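Local coordinates for protein oxygen-independent coproporphyrinogen III oxidase (Escherichia coli, PDB 1OLT) that catalyses the anaerobic oxidative decarboxylation of two propionate groups of coproporphyrinogen III, giving protoporphyrinogen IX in heme biosynthesis, with a [4Fe-4S] cluster and S-adenosylmethionine, at residues R125-K128 with L129-E132; L89-E92 with I93-R96. All coordinates share one frame; numbering follows the deposited sequence.

Contacts 1 and 2 are successive turns of two neighbouring helices, 120-133 and 80-96, in the radical SAM core. Their centres lie 11 Å apart, and the helices meet directly. Leu126 CD1 packs on Leu89 CD1 at 4.0 Å, and Leu130 CD2 on Ile93 CD1 at 3.9 Å. At the margin of this apolar seam, Arg125 NH2 forms a salt bridge of 3.1 Å with Glu90 OE1. The side chain of Leu130 is about 13 Å from a bound S-adenosylmethionine and that of Glu92 about 10 Å. These distances are consistent with a place behind the residues that hold S-adenosylmethionine.

Contact 1 of 2, residues R125-K128 with L129-E132; sequences RLMK and LLRE
Leu126 and Leu130, one helical turn apart, make the apolar part of this contact, with Leu126 CG 4.1 Å from Leu130 CD1. The two side chains slant across each other. Met127 is modelled in two conformers. In the one given here its chain bends at chi2 and chi3, and the methyl approaches the Arg131 guanidinium obliquely, a contact that is therefore doubtful.

The backbone supplies the hydrogen bonds, all of the i to i+4 kind. Leu129 N donates to Arg125 O at 3.1 Å, and Arg131 N to Met127 O at 2.9 Å. Leu130 and Glu132 repeat the pattern with Leu126 and Lys128.

Charged chains occupy the outer face. Lys128 and Glu132 run side by side in the same direction. In this conformer of Lys128, one of two, NZ stays 4.4 Å from Glu132 OE2, too far for a salt bridge. The stronger polar ties lead away: Arg125 pairs with Asp87, and Arg131 bonds to Glu162 O and makes a cation-pi contact with Phe136.

The chemistry is that of an amphipathic helix. Leu126, Met127 and Leu130 touch Trp110 of strand 105-112, while Lys128 and Glu132 probably attract each other only loosely at the surface.

Contact 2 of 2, residues L89-E92 with I93-R96; sequences LEQE and IVHR
Ile93 has CG1 anti to its carbonyl carbon (chi1 -72°), which lays CG1 and CD1 back along the preceding turn, over Leu89. CG1 lies 3.2 Å from Leu89 O, and CD1 is 4.4 Å from Leu89 CB. Glu92 takes the other course: its CG is anti to the backbone N (chi1 -171°), and the chain runs out extended, carrying the carboxylate to Tyr346, Gly325 and Asn339.

The backbone bonds are those of an alpha-helix. Ile93 N donates to Leu89 O at 2.8 Å. Val94 N reaches Glu90 O at 2.9 Å, and Arg96 N reaches Glu92 O at the same length. His95 N bonds to Gln91 O, though the place of that oxygen is less sure, and adds a weak bond to Glu92 O at 3.3 Å. Beside these bonds, Val94 CG2 rests 3.3 Å from Glu90 O.

The buried carboxylate of Glu92 is gripped at both oxygens: OE1 bonds to Tyr346 OH and Gly325 N, and OE2 to Asn339 ND2. Arg96 turns instead to Glu38, with which it forms a salt bridge. With only an alanine at Ile93, a gap is likely to open over Leu89, and Leu130 and Met324 would probably lose one of the side chains they pack on.

Helix 80-96 is thus held from several directions. Leu89 and Ile93 pack on helix 120-133. Leu89 and Gln91 touch helix 343-353, and Glu92 and Ile93 meet Met324 of strand 320-324, which pairs in parallel with strand 53-62.

Contact 1 of 2, residues R125-K128 with L129-E132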
loop_
_atom_site.group_PDB
_atom_site.type_symbol
_atom_site.label_atom_id
_atom_site.label_comp_id
_atom_site.label_asym_id
_atom_site.label_seq_id
_atom_site.Cartn_x
_atom_site.Cartn_y
_atom_site.Cartn_z
ATOM N N ARG A 125 -19.554 15.121 -1.827
ATOM C CA ARG A 125 -20.541 14.349 -1.080
ATOM C C ARG A 125 -19.868 13.338 -0.089
ATOM O O ARG A 125 -20.282 13.205 1.058
ATOM C CB ARG A 125 -21.491 13.595 -2.009
ATOM C CG ARG A 125 -22.563 12.755 -1.302
ATOM C CD ARG A 125 -23.432 11.900 -2.260
ATOM N NE ARG A 125 -24.248 10.990 -1.477
ATOM C CZ ARG A 125 -24.887 9.960 -1.978
ATOM N NH1 ARG A 125 -24.818 9.687 -3.264
ATOM N NH2 ARG A 125 -25.628 9.182 -1.172
ATOM N N LEU A 126 -18.899 12.594 -0.563
ATOM C CA LEU A 126 -18.250 11.644 0.268
ATOM C C LEU A 126 -17.472 12.273 1.381
ATOM O O LEU A 126 -17.528 11.779 2.516
ATOM C CB LEU A 126 -17.393 10.698 -0.556
ATOM C CG LEU A 126 -16.657 9.597 0.187
ATOM C CD1 LEU A 126 -17.561 8.750 1.078
ATOM C CD2 LEU A 126 -15.966 8.752 -0.783
ATOM N N MET A 127 -16.697 13.332 1.077
ATOM C CA MET A 127 -15.940 14.001 2.113
ATOM C C MET A 127 -16.842 14.535 3.225
ATOM O O MET A 127 -16.529 14.481 4.392
ATOM C CB MET A 127 -15.113 15.136 1.552
ATOM C CG MET A 127 -13.898 14.709 0.866
ATOM S SD MET A 127 -12.815 13.693 1.963
ATOM C CE MET A 127 -12.888 14.559 3.411
ATOM N N LYS A 128 -17.983 15.083 2.822
ATOM C CA LYS A 128 -18.966 15.642 3.740
ATOM C C LYS A 128 -19.539 14.548 4.642
ATOM O O LYS A 128 -19.673 14.751 5.856
ATOM C CB LYS A 128 -20.081 16.392 2.963
ATOM C CG LYS A 128 -21.228 16.967 3.832
ATOM C CD LYS A 128 -22.343 17.619 2.971
ATOM C CE LYS A 128 -23.458 18.217 3.843
ATOM N NZ LYS A 128 -23.883 19.562 3.312
ATOM N N LEU A 129 -19.842 13.386 4.079
ATOM C CA LEU A 129 -20.310 12.243 4.894
ATOM C C LEU A 129 -19.259 11.845 5.961
ATOM O O LEU A 129 -19.592 11.547 7.105
ATOM C CB LEU A 129 -20.546 11.018 4.030
ATOM C CG LEU A 129 -21.827 11.039 3.216
ATOM C CD1 LEU A 129 -21.759 9.920 2.214
ATOM C CD2 LEU A 129 -23.009 10.910 4.145
ATOM N N LEU A 130 -18.011 11.852 5.559
ATOM C CA LEU A 130 -16.895 11.422 6.428
ATOM C C LEU A 130 -16.709 12.467 7.535
ATOM O O LEU A 130 -16.611 12.087 8.694
ATOM C CB LEU A 130 -15.606 11.216 5.589
ATOM C CG LEU A 130 -15.638 9.991 4.716
ATOM C CD1 LEU A 130 -14.518 10.001 3.683
ATOM C CD2 LEU A 130 -15.645 8.682 5.551
ATOM N N ARG A 131 -16.640 13.763 7.178
ATOM C CA ARG A 131 -16.399 14.865 8.115
ATOM C C ARG A 131 -17.529 15.028 9.111
ATOM O O ARG A 131 -17.286 15.422 10.214
ATOM C CB ARG A 131 -16.264 16.269 7.435
ATOM C CG ARG A 131 -14.944 16.405 6.685
ATOM C CD ARG A 131 -14.553 17.837 6.273
ATOM N NE ARG A 131 -13.302 17.801 5.480
ATOM C CZ ARG A 131 -12.030 17.800 5.954
ATOM N NH1 ARG A 131 -11.723 17.815 7.268
ATOM N NH2 ARG A 131 -11.044 17.784 5.063
ATOM N N GLU A 132 -18.745 14.763 8.691
ATOM C CA GLU A 132 -19.867 14.911 9.591
ATOM C C GLU A 132 -20.065 13.711 10.459
ATOM O O GLU A 132 -20.778 13.820 11.419
ATOM C CB GLU A 132 -21.169 15.202 8.810
ATOM C CG GLU A 132 -21.091 16.614 8.243
ATOM C CD GLU A 132 -22.375 17.046 7.537
ATOM O OE1 GLU A 132 -23.200 16.158 7.181
ATOM O OE2 GLU A 132 -22.484 18.272 7.315
#

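Contact 2 of 2, residues L89-E92 with I93-R96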
loop_
_atom_site.group_PDB
_atom_site.type_symbol
_atom_site.label_atom_id
_atom_site.label_comp_id
_atom_site.label_asym_id
_atom_site.label_seq_id
_atom_site.Cartn_x
_atom_site.Cartn_y
_atom_site.Cartn_z
ATOM N N LEU A 89 -22.147 3.569 0.570
ATOM C CA LEU A 89 -21.146 4.105 1.502
ATOM C C LEU A 89 -21.802 4.972 2.566
ATOM O O LEU A 89 -21.486 4.823 3.763
ATOM C CB LEU A 89 -20.076 4.920 0.809
ATOM C CG LEU A 89 -18.988 4.159 0.066
ATOM C CD1 LEU A 89 -18.161 5.197 -0.654
ATOM C CD2 LEU A 89 -18.136 3.391 1.106
ATOM N N GLU A 90 -22.756 5.797 2.168
ATOM C CA GLU A 90 -23.546 6.549 3.156
ATOM C C GLU A 90 -24.153 5.629 4.248
ATOM O O GLU A 90 -24.105 5.926 5.432
ATOM C CB GLU A 90 -24.671 7.346 2.490
ATOM C CG GLU A 90 -25.569 8.089 3.496
ATOM C CD GLU A 90 -26.616 9.039 2.839
ATOM O OE1 GLU A 90 -26.905 8.923 1.630
ATOM O OE2 GLU A 90 -27.236 9.879 3.571
ATOM N N GLN A 91 -24.772 4.554 3.826
ATOM C CA GLN A 91 -25.402 3.627 4.758
ATOM C C GLN A 91 -24.306 2.913 5.619
ATOM O O GLN A 91 -24.429 2.814 6.844
ATOM C CB GLN A 91 -26.268 2.624 4.038
ATOM C CG GLN A 91 -27.571 3.193 3.389
ATOM C CD GLN A 91 -28.366 4.038 4.313
ATOM O OE1 GLN A 91 -28.497 3.692 5.469
ATOM N NE2 GLN A 91 -28.790 5.229 3.851
ATOM N N GLU A 92 -23.210 2.530 5.005
ATOM C CA GLU A 92 -22.121 1.913 5.775
ATOM C C GLU A 92 -21.586 2.894 6.850
ATOM O O GLU A 92 -21.409 2.504 8.032
ATOM C CB GLU A 92 -20.976 1.374 4.868
ATOM C CG GLU A 92 -19.970 0.562 5.629
ATOM C CD GLU A 92 -18.755 0.036 4.769
ATOM O OE1 GLU A 92 -18.662 0.345 3.549
ATOM O OE2 GLU A 92 -17.897 -0.658 5.366
ATOM N N ILE A 93 -21.385 4.138 6.456
ATOM C CA ILE A 93 -20.840 5.144 7.306
ATOM C C ILE A 93 -21.811 5.419 8.452
ATOM O O ILE A 93 -21.416 5.475 9.668
ATOM C CB ILE A 93 -20.515 6.415 6.526
ATOM C CG1 ILE A 93 -19.277 6.158 5.654
ATOM C CG2 ILE A 93 -20.311 7.543 7.446
ATOM C CD1 ILE A 93 -19.104 7.102 4.507
ATOM N N VAL A 94 -23.080 5.527 8.099
ATOM C CA VAL A 94 -24.119 5.811 9.074
ATOM C C VAL A 94 -24.233 4.716 10.145
ATOM O O VAL A 94 -24.486 4.997 11.281
ATOM C CB VAL A 94 -25.479 6.061 8.268
ATOM C CG1 VAL A 94 -26.608 5.621 8.965
ATOM C CG2 VAL A 94 -25.519 7.576 7.855
ATOM N N HIS A 95 -24.012 3.464 9.756
ATOM C CA HIS A 95 -24.046 2.364 10.687
ATOM C C HIS A 95 -22.725 2.133 11.494
ATOM O O HIS A 95 -22.807 1.797 12.628
ATOM C CB HIS A 95 -24.478 1.095 9.962
ATOM C CG HIS A 95 -25.906 1.160 9.477
ATOM N ND1 HIS A 95 -26.929 0.462 10.091
ATOM C CD2 HIS A 95 -26.487 1.857 8.460
ATOM C CE1 HIS A 95 -28.074 0.715 9.464
ATOM N NE2 HIS A 95 -27.838 1.568 8.487
ATOM N N ARG A 96 -21.556 2.334 10.891
ATOM C CA ARG A 96 -20.256 2.054 11.534
ATOM C C ARG A 96 -19.730 3.216 12.340
ATOM O O ARG A 96 -19.227 3.023 13.455
ATOM C CB ARG A 96 -19.189 1.656 10.523
ATOM C CG ARG A 96 -19.330 0.267 9.997
ATOM C CD ARG A 96 -19.158 -0.726 11.102
ATOM N NE ARG A 96 -18.950 -2.108 10.711
ATOM C CZ ARG A 96 -19.515 -3.168 11.310
ATOM N NH1 ARG A 96 -20.447 -3.037 12.239
ATOM N NH2 ARG A 96 -19.194 -4.396 10.916
#